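Local coordinates for inactive dihydropteroate synthase 2 (Mycobacterium tuberculosis, PDB 2VP8), which seems to lack dihydropteroate synthase activity and probably plays no part in folate metabolism, with apparently very low affinity for the pterin pyrophosphate substrate, though it probably binds dapsone, at residues V95-E100 / R126-K131; D117-V122 / G137-N142; E212-D217 / T242-L247. All coordinates share one frame; numbering follows the deposited sequence.

The three contacts sample one TIM barrel from its helical coat to its strands. Interaction 1 joins two outer helices at the surface, and interaction 2 pairs two neighbouring strands in the barrel wall. Their centres are about 16 Å apart, and Ala130 CB packs 4.0 Å from Ile141 CG2. Interaction 3 joins strands 214-217 and 247-248, which stand at the two ends of the strand order. It lies about 15 Å from interaction 2 between centres, Leu140 CD1 touching Leu215 CD1 at 4.0 Å. Interactions 2 and 3 both approach His220, by similarity a marker of family members without synthase activity: Asn142 comes within about 5 Å between side chains, and Asp217 hydrogen-bonds to it.

Interaction 1 of 3, residues V95-E100 / R126-K131; sequences VDVDTE and RAQVAK
Val97 spreads its two methyls between Arg126 and Gln128, one for each. Its CG2 sits over one face of the Arg126 guanidinium, 3.4 Å above the plane and displaced toward the rim, with NE as the nearest atom at 3.5 Å. The bend in the arginine chain at chi3 (139°) turns the flat group so that this face looks at the valine. CG1, placed anti to the backbone N of Val97 (chi1 178°), instead runs toward the amide of Gln128 and comes 3.4 Å from OE1, the two side chains crossing at about a right angle. The same methyl has an apolar neighbour in Val129 CG2 at 4.1 Å.

The contact lies between the N-terminal ends of helices 98-114 and 127-136, consecutive outer helices of the TIM barrel that flank strand 119-123 in the chain. Arg126 takes the N-cap position of the second helix, and its own backbone N is hydrogen-bonded to Thr124 OG1.

Deeper in, Glu100 extends beyond CG and lays its carboxylate across the branched end of Val129: OE1 is 3.4 Å from CG2, and OE2 is 3.5 Å from CG1. Val129 is buried, with Leu104 of helix 98-114 and Thr124 packed against it as well. No hydrogen bond links the two segments. Glu100 OE1 stays 4.9 Å from Arg126 NH1, too far for a salt bridge, although the opposite charges may still attract weakly. Within 95-100, Thr99 OG1 makes a weak hydrogen bond to Asp96 OD1, 3.2 Å away.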
# COMPACT_ATOMS: atom_id res chain seq x y z
N VAL B 95 9.33 -27.57 23.07
CA VAL B 95 10.25 -28.70 23.28
C VAL B 95 10.65 -28.84 24.76
O VAL B 95 10.58 -29.93 25.33
CB VAL B 95 11.52 -28.62 22.33
CG1 VAL B 95 12.23 -27.23 22.39
CG2 VAL B 95 12.50 -29.81 22.59
N ASP B 96 11.06 -27.72 25.37
CA ASP B 96 11.43 -27.65 26.79
C ASP B 96 11.20 -26.23 27.31
O ASP B 96 10.77 -25.34 26.57
CB ASP B 96 12.90 -28.01 26.99
CG ASP B 96 13.19 -29.48 26.74
OD1 ASP B 96 13.98 -29.79 25.82
OD2 ASP B 96 12.62 -30.33 27.46
N VAL B 97 11.48 -26.03 28.59
CA VAL B 97 11.51 -24.70 29.19
C VAL B 97 12.95 -24.41 29.61
O VAL B 97 13.46 -23.32 29.38
CB VAL B 97 10.57 -24.60 30.42
CG1 VAL B 97 10.66 -23.22 31.06
CG2 VAL B 97 9.14 -24.89 30.02
N ASP B 98 13.58 -25.42 30.22
CA ASP B 98 14.96 -25.32 30.70
C ASP B 98 15.91 -25.03 29.55
O ASP B 98 16.74 -24.12 29.63
CB ASP B 98 15.38 -26.62 31.39
CG ASP B 98 14.28 -27.23 32.25
OD1 ASP B 98 14.59 -27.70 33.37
OD2 ASP B 98 13.11 -27.25 31.80
N THR B 99 15.78 -25.81 28.47
CA THR B 99 16.64 -25.67 27.31
C THR B 99 16.33 -24.39 26.53
O THR B 99 17.25 -23.74 26.02
CB THR B 99 16.57 -26.89 26.36
OG1 THR B 99 15.31 -26.90 25.67
CG2 THR B 99 16.75 -28.21 27.14
N GLU B 100 15.05 -24.04 26.45
CA GLU B 100 14.62 -22.82 25.76
C GLU B 100 15.24 -21.57 26.38
O GLU B 100 15.57 -20.62 25.67
CB GLU B 100 13.10 -22.70 25.71
CG GLU B 100 12.59 -21.82 24.56
CD GLU B 100 11.20 -21.24 24.78
OE1 GLU B 100 10.38 -21.87 25.49
OE2 GLU B 100 10.92 -20.16 24.23
N ARG B 126 5.35 -18.53 27.35
CA ARG B 126 5.61 -19.07 28.69
C ARG B 126 6.20 -18.03 29.64
O ARG B 126 7.22 -17.40 29.33
CB ARG B 126 6.55 -20.28 28.61
CG ARG B 126 5.94 -21.52 27.97
CD ARG B 126 6.92 -22.68 28.02
NE ARG B 126 6.25 -23.94 28.36
CZ ARG B 126 6.18 -25.00 27.56
NH1 ARG B 126 6.74 -24.96 26.35
NH2 ARG B 126 5.55 -26.09 27.96
N ALA B 127 5.57 -17.86 30.79
CA ALA B 127 5.98 -16.86 31.79
C ALA B 127 7.39 -17.07 32.34
O ALA B 127 8.13 -16.11 32.56
CB ALA B 127 4.96 -16.82 32.93
N GLN B 128 7.76 -18.33 32.57
CA GLN B 128 9.10 -18.68 33.03
C GLN B 128 10.15 -18.23 32.02
O GLN B 128 11.21 -17.71 32.39
CB GLN B 128 9.22 -20.20 33.28
CG GLN B 128 8.32 -20.74 34.40
CD GLN B 128 8.67 -22.18 34.79
OE1 GLN B 128 9.55 -22.80 34.21
NE2 GLN B 128 7.96 -22.71 35.79
N VAL B 129 9.84 -18.42 30.73
CA VAL B 129 10.74 -18.04 29.64
C VAL B 129 10.88 -16.52 29.55
O VAL B 129 11.98 -16.00 29.39
CB VAL B 129 10.27 -18.64 28.29
CG1 VAL B 129 11.26 -18.32 27.20
CG2 VAL B 129 10.11 -20.14 28.40
N ALA B 130 9.76 -15.82 29.66
CA ALA B 130 9.74 -14.36 29.64
C ALA B 130 10.50 -13.77 30.81
O ALA B 130 11.15 -12.73 30.67
CB ALA B 130 8.32 -13.84 29.62
N LYS B 131 10.42 -14.43 31.96
CA LYS B 131 11.10 -14.00 33.18
C LYS B 131 12.60 -13.83 32.96
O LYS B 131 13.14 -12.74 33.12
CB LYS B 131 10.82 -14.98 34.33
CG LYS B 131 10.96 -14.38 35.73
CD LYS B 131 10.74 -15.42 36.82
CE LYS B 131 10.70 -14.77 38.20
NZ LYS B 131 10.84 -15.77 39.30

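Interaction 2 of 3, residues D117-V122 / G137-N142; sequences DQLISV and GADLIN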
# COMPACT_ATOMS: atom_id res chain seq x y z
N ASP B 117 21.17 0.30 23.16
CA ASP B 117 19.97 1.13 23.06
C ASP B 117 18.88 0.50 22.19
O ASP B 117 17.91 1.17 21.80
CB ASP B 117 20.35 2.51 22.52
CG ASP B 117 21.05 3.35 23.56
OD1 ASP B 117 20.41 3.68 24.58
OD2 ASP B 117 22.24 3.67 23.37
N GLN B 118 19.03 -0.78 21.88
CA GLN B 118 18.10 -1.46 20.99
C GLN B 118 16.93 -1.97 21.79
O GLN B 118 17.11 -2.55 22.85
CB GLN B 118 18.78 -2.62 20.25
CG GLN B 118 17.87 -3.37 19.29
CD GLN B 118 17.34 -2.48 18.19
OE1 GLN B 118 18.11 -1.86 17.47
NE2 GLN B 118 16.02 -2.42 18.06
N LEU B 119 15.73 -1.77 21.28
CA LEU B 119 14.57 -2.30 21.97
C LEU B 119 14.45 -3.78 21.61
O LEU B 119 14.35 -4.13 20.43
CB LEU B 119 13.33 -1.46 21.66
CG LEU B 119 11.89 -1.90 21.86
CD1 LEU B 119 11.63 -2.64 23.14
CD2 LEU B 119 11.02 -0.67 21.77
N ILE B 120 14.51 -4.63 22.62
CA ILE B 120 14.47 -6.07 22.42
C ILE B 120 13.14 -6.63 22.91
O ILE B 120 12.70 -6.31 24.02
CB ILE B 120 15.62 -6.79 23.18
CG1 ILE B 120 16.99 -6.31 22.68
CG2 ILE B 120 15.51 -8.31 23.03
CD1 ILE B 120 18.12 -6.59 23.65
N SER B 121 12.51 -7.45 22.09
CA SER B 121 11.33 -8.19 22.54
C SER B 121 11.55 -9.69 22.45
O SER B 121 12.34 -10.17 21.62
CB SER B 121 10.08 -7.78 21.76
OG SER B 121 10.16 -8.19 20.41
N VAL B 122 10.87 -10.42 23.32
CA VAL B 122 10.98 -11.87 23.32
C VAL B 122 9.68 -12.51 22.84
O VAL B 122 8.60 -12.20 23.35
CB VAL B 122 11.46 -12.41 24.72
CG1 VAL B 122 10.58 -11.90 25.85
CG2 VAL B 122 11.53 -13.94 24.73
N GLY B 137 17.74 -8.87 29.44
CA GLY B 137 17.72 -7.53 28.86
C GLY B 137 16.53 -7.19 27.98
O GLY B 137 16.47 -6.09 27.43
N ALA B 138 15.58 -8.11 27.84
CA ALA B 138 14.39 -7.86 27.01
C ALA B 138 13.53 -6.76 27.61
O ALA B 138 13.38 -6.67 28.83
CB ALA B 138 13.59 -9.13 26.80
N ASP B 139 12.96 -5.94 26.75
CA ASP B 139 12.20 -4.77 27.17
C ASP B 139 10.71 -5.00 27.00
O ASP B 139 9.88 -4.33 27.63
CB ASP B 139 12.63 -3.55 26.37
CG ASP B 139 14.14 -3.43 26.26
OD1 ASP B 139 14.79 -3.20 27.30
OD2 ASP B 139 14.68 -3.58 25.15
N LEU B 140 10.37 -5.95 26.14
CA LEU B 140 9.00 -6.15 25.70
C LEU B 140 8.73 -7.64 25.59
O LEU B 140 9.51 -8.38 25.01
CB LEU B 140 8.81 -5.46 24.34
CG LEU B 140 7.52 -5.58 23.50
CD1 LEU B 140 6.29 -5.04 24.25
CD2 LEU B 140 7.70 -4.85 22.20
N ILE B 141 7.61 -8.09 26.16
CA ILE B 141 7.19 -9.46 25.96
C ILE B 141 6.20 -9.52 24.80
O ILE B 141 5.17 -8.84 24.81
CB ILE B 141 6.59 -10.09 27.21
CG1 ILE B 141 7.52 -9.88 28.42
CG2 ILE B 141 6.31 -11.58 26.98
CD1 ILE B 141 6.84 -10.01 29.75
N ASN B 142 6.54 -10.32 23.80
CA ASN B 142 5.66 -10.54 22.67
C ASN B 142 4.98 -11.90 22.80
O ASN B 142 5.43 -12.89 22.20
CB ASN B 142 6.44 -10.44 21.37
CG ASN B 142 5.54 -10.40 20.15
OD1 ASN B 142 4.33 -10.26 20.27
ND2 ASN B 142 6.14 -10.52 18.97
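Ser121 pairs with Leu140 and Val122 with Ile141 as parallel bridges, joining the two strands of a beta-alpha-beta unit of the TIM barrel whose helix is 127-136. The strand axes of 119-122 and 140-142 approach to 4.6 Å, and the N-to-C directions of these short segments differ by 36°, so the parallel pair is twisted.

Backbone hydrogen bonds set the register. Val122 is gripped twice, its N giving to Leu140 O and its O receiving from Asn142 N at 2.8 Å. Ile120 O takes Asp139 N at 2.8 Å and, weakly, Leu140 N, so one carbonyl serves two successive N-H groups.

A side-chain bond joins the backbone bonds at Ile120. Asp139 OD2 uses its anti lone pair, the one turned away from OD1, to accept Ile120 N at 2.7 Å along an almost straight line (177°). The carboxylate also forms salt bridges with Arg112 through OD2 and Arg35 through OD1, consistent with its remaining ionised.

Side-chain contacts lie on both faces of the pair. On one, Ser121 CB rests 3.7 Å from Leu140 CB, while Ser121 OG and Asn142 ND2 both hydrogen-bond to Asp83 OD1. On the other, Val122 CG1 lies between Ala138 CB at 4.2 Å and Ile141 CG2 at 4.4 Å. Further back, Leu119 CD1 comes within 3.5 Å of Asp139 CB.

Interaction 3 of 3, residues E212-D217 / T242-L247; sequences EKVLID and TGWPVL. With EDO (1,2-ethanediol), chain F.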
# COMPACT_ATOMS: atom_id res chain seq x y z
N GLU B 212 1.92 2.83 28.75
CA GLU B 212 2.58 3.20 27.49
C GLU B 212 3.39 2.07 26.86
O GLU B 212 3.71 2.12 25.67
CB GLU B 212 3.44 4.46 27.65
CG GLU B 212 4.59 4.35 28.65
CD GLU B 212 4.15 4.56 30.10
OE1 GLU B 212 2.97 4.91 30.33
OE2 GLU B 212 4.99 4.36 31.00
N LYS B 213 3.71 1.05 27.65
CA LYS B 213 4.51 -0.07 27.16
C LYS B 213 3.64 -1.21 26.64
O LYS B 213 4.15 -2.25 26.22
CB LYS B 213 5.47 -0.58 28.25
CG LYS B 213 6.37 0.48 28.86
CD LYS B 213 7.57 -0.15 29.56
CE LYS B 213 8.36 0.87 30.37
NZ LYS B 213 9.76 0.43 30.62
N VAL B 214 2.32 -1.01 26.66
CA VAL B 214 1.39 -2.02 26.14
C VAL B 214 1.06 -1.76 24.67
O VAL B 214 0.64 -0.66 24.32
CB VAL B 214 0.08 -2.08 26.94
CG1 VAL B 214 -0.84 -3.16 26.36
CG2 VAL B 214 0.34 -2.34 28.41
N LEU B 215 1.26 -2.77 23.83
CA LEU B 215 0.86 -2.72 22.43
C LEU B 215 -0.23 -3.76 22.19
O LEU B 215 -0.29 -4.78 22.88
CB LEU B 215 2.07 -3.00 21.52
CG LEU B 215 3.20 -1.97 21.44
CD1 LEU B 215 4.14 -2.01 22.66
CD2 LEU B 215 4.00 -2.17 20.17
N ILE B 216 -1.11 -3.51 21.22
CA ILE B 216 -2.15 -4.48 20.88
C ILE B 216 -1.95 -5.06 19.49
O ILE B 216 -1.64 -4.35 18.54
CB ILE B 216 -3.59 -3.94 21.06
CG1 ILE B 216 -3.88 -2.76 20.11
CG2 ILE B 216 -3.87 -3.58 22.53
CD1 ILE B 216 -5.36 -2.47 19.92
N ASP B 217 -2.12 -6.37 19.40
CA ASP B 217 -1.93 -7.10 18.15
C ASP B 217 -3.21 -7.86 17.80
O ASP B 217 -3.33 -9.05 18.08
CB ASP B 217 -0.73 -8.04 18.28
CG ASP B 217 -0.52 -8.90 17.06
OD1 ASP B 217 -1.12 -8.61 16.00
OD2 ASP B 217 0.25 -9.87 17.16
N THR B 242 -8.74 2.98 19.21
CA THR B 242 -8.84 2.52 20.61
C THR B 242 -7.85 3.25 21.50
O THR B 242 -8.05 3.35 22.71
CB THR B 242 -8.61 0.99 20.76
OG1 THR B 242 -7.25 0.67 20.42
CG2 THR B 242 -9.57 0.20 19.88
N GLY B 243 -6.77 3.76 20.90
CA GLY B 243 -5.78 4.55 21.61
C GLY B 243 -4.54 3.77 22.00
O GLY B 243 -3.55 4.36 22.45
N TRP B 244 -4.59 2.45 21.85
CA TRP B 244 -3.44 1.58 22.07
C TRP B 244 -2.61 1.49 20.80
O TRP B 244 -3.16 1.45 19.69
CB TRP B 244 -3.89 0.18 22.47
CG TRP B 244 -4.70 0.13 23.74
CD1 TRP B 244 -6.05 -0.03 23.84
CD2 TRP B 244 -4.20 0.24 25.08
NE1 TRP B 244 -6.43 -0.02 25.15
CE2 TRP B 244 -5.31 0.15 25.94
CE3 TRP B 244 -2.93 0.42 25.63
CZ2 TRP B 244 -5.19 0.22 27.33
CZ3 TRP B 244 -2.81 0.49 27.01
CH2 TRP B 244 -3.94 0.39 27.84
N PRO B 245 -1.27 1.46 20.94
CA PRO B 245 -0.43 1.27 19.75
C PRO B 245 -0.80 -0.05 19.09
O PRO B 245 -0.99 -1.06 19.77
CB PRO B 245 0.98 1.21 20.31
CG PRO B 245 0.89 1.87 21.64
CD PRO B 245 -0.47 1.58 22.16
N VAL B 246 -0.93 -0.05 17.77
CA VAL B 246 -1.33 -1.26 17.08
C VAL B 246 -0.13 -1.92 16.40
O VAL B 246 0.65 -1.26 15.68
CB VAL B 246 -2.48 -0.99 16.08
CG1 VAL B 246 -2.70 -2.16 15.13
CG2 VAL B 246 -3.78 -0.65 16.84
N LEU B 247 0.02 -3.21 16.67
CA LEU B 247 1.03 -4.04 16.04
C LEU B 247 0.38 -4.88 14.96
O LEU B 247 -0.65 -5.52 15.18
CB LEU B 247 1.71 -4.95 17.09
CG LEU B 247 2.72 -6.00 16.58
CD1 LEU B 247 3.87 -5.38 15.80
CD2 LEU B 247 3.27 -6.83 17.72
C1 EDO F . -4.14 5.29 26.50
O1 EDO F . -3.18 4.40 25.91
C2 EDO F . -5.57 4.83 26.18
O2 EDO F . -5.73 3.45 26.53
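Ile216 straddles Val246 with its backbone, giving its N-H to Pro245 O at 2.8 Å and taking Leu247 N on its own O at 2.7 Å, both bonds nearly straight. The first donor also lies almost in line with the Pro245 carbonyl, whereas Leu247 N is tilted 23° from the plane of the Ile216 carbonyl. This single bridge closes the TIM barrel: strands 214-217 and 247-248 stand at the two ends of the strand order, and here the ends are brought together. On its other side, strand 214-217 is hydrogen-bonded to strand 162-166.

Among the side chains, Ile216 has the widest reach. Its chi1 of 63° sets CG1 between the backbone N and the carbonyl carbon, and the extended chi2 then takes CD1 to Val246 CG2, 3.9 Å away; CG2 is left to meet Trp244 CB at 3.8 Å. CD1 also approaches Thr242 OG1, a hydroxyl whose hydrogen bond is to Leu239 O. The indole of Trp244 is met obliquely by Val214 CB, nearest to CZ3 at 3.9 Å, while Thr198, Ala201 and Val205 of helix 186-207 also contact this tryptophan. Leu215 and Pro245 cross at about a right angle, CG against CB at 4.0 Å. At the far end, the side chain of Asp217 packs beside Leu247, its OD2 hydrogen-bonded to ND1 of His220.

A molecule of 1,2-ethanediol, probably from the crystallisation liquor, lies by the loop. Its O1 hydrogen-bonds weakly to Gly243 O. Over one face of the indole, offset toward the rim, the diol's O2 comes 3.4 Å from Trp244 CZ2.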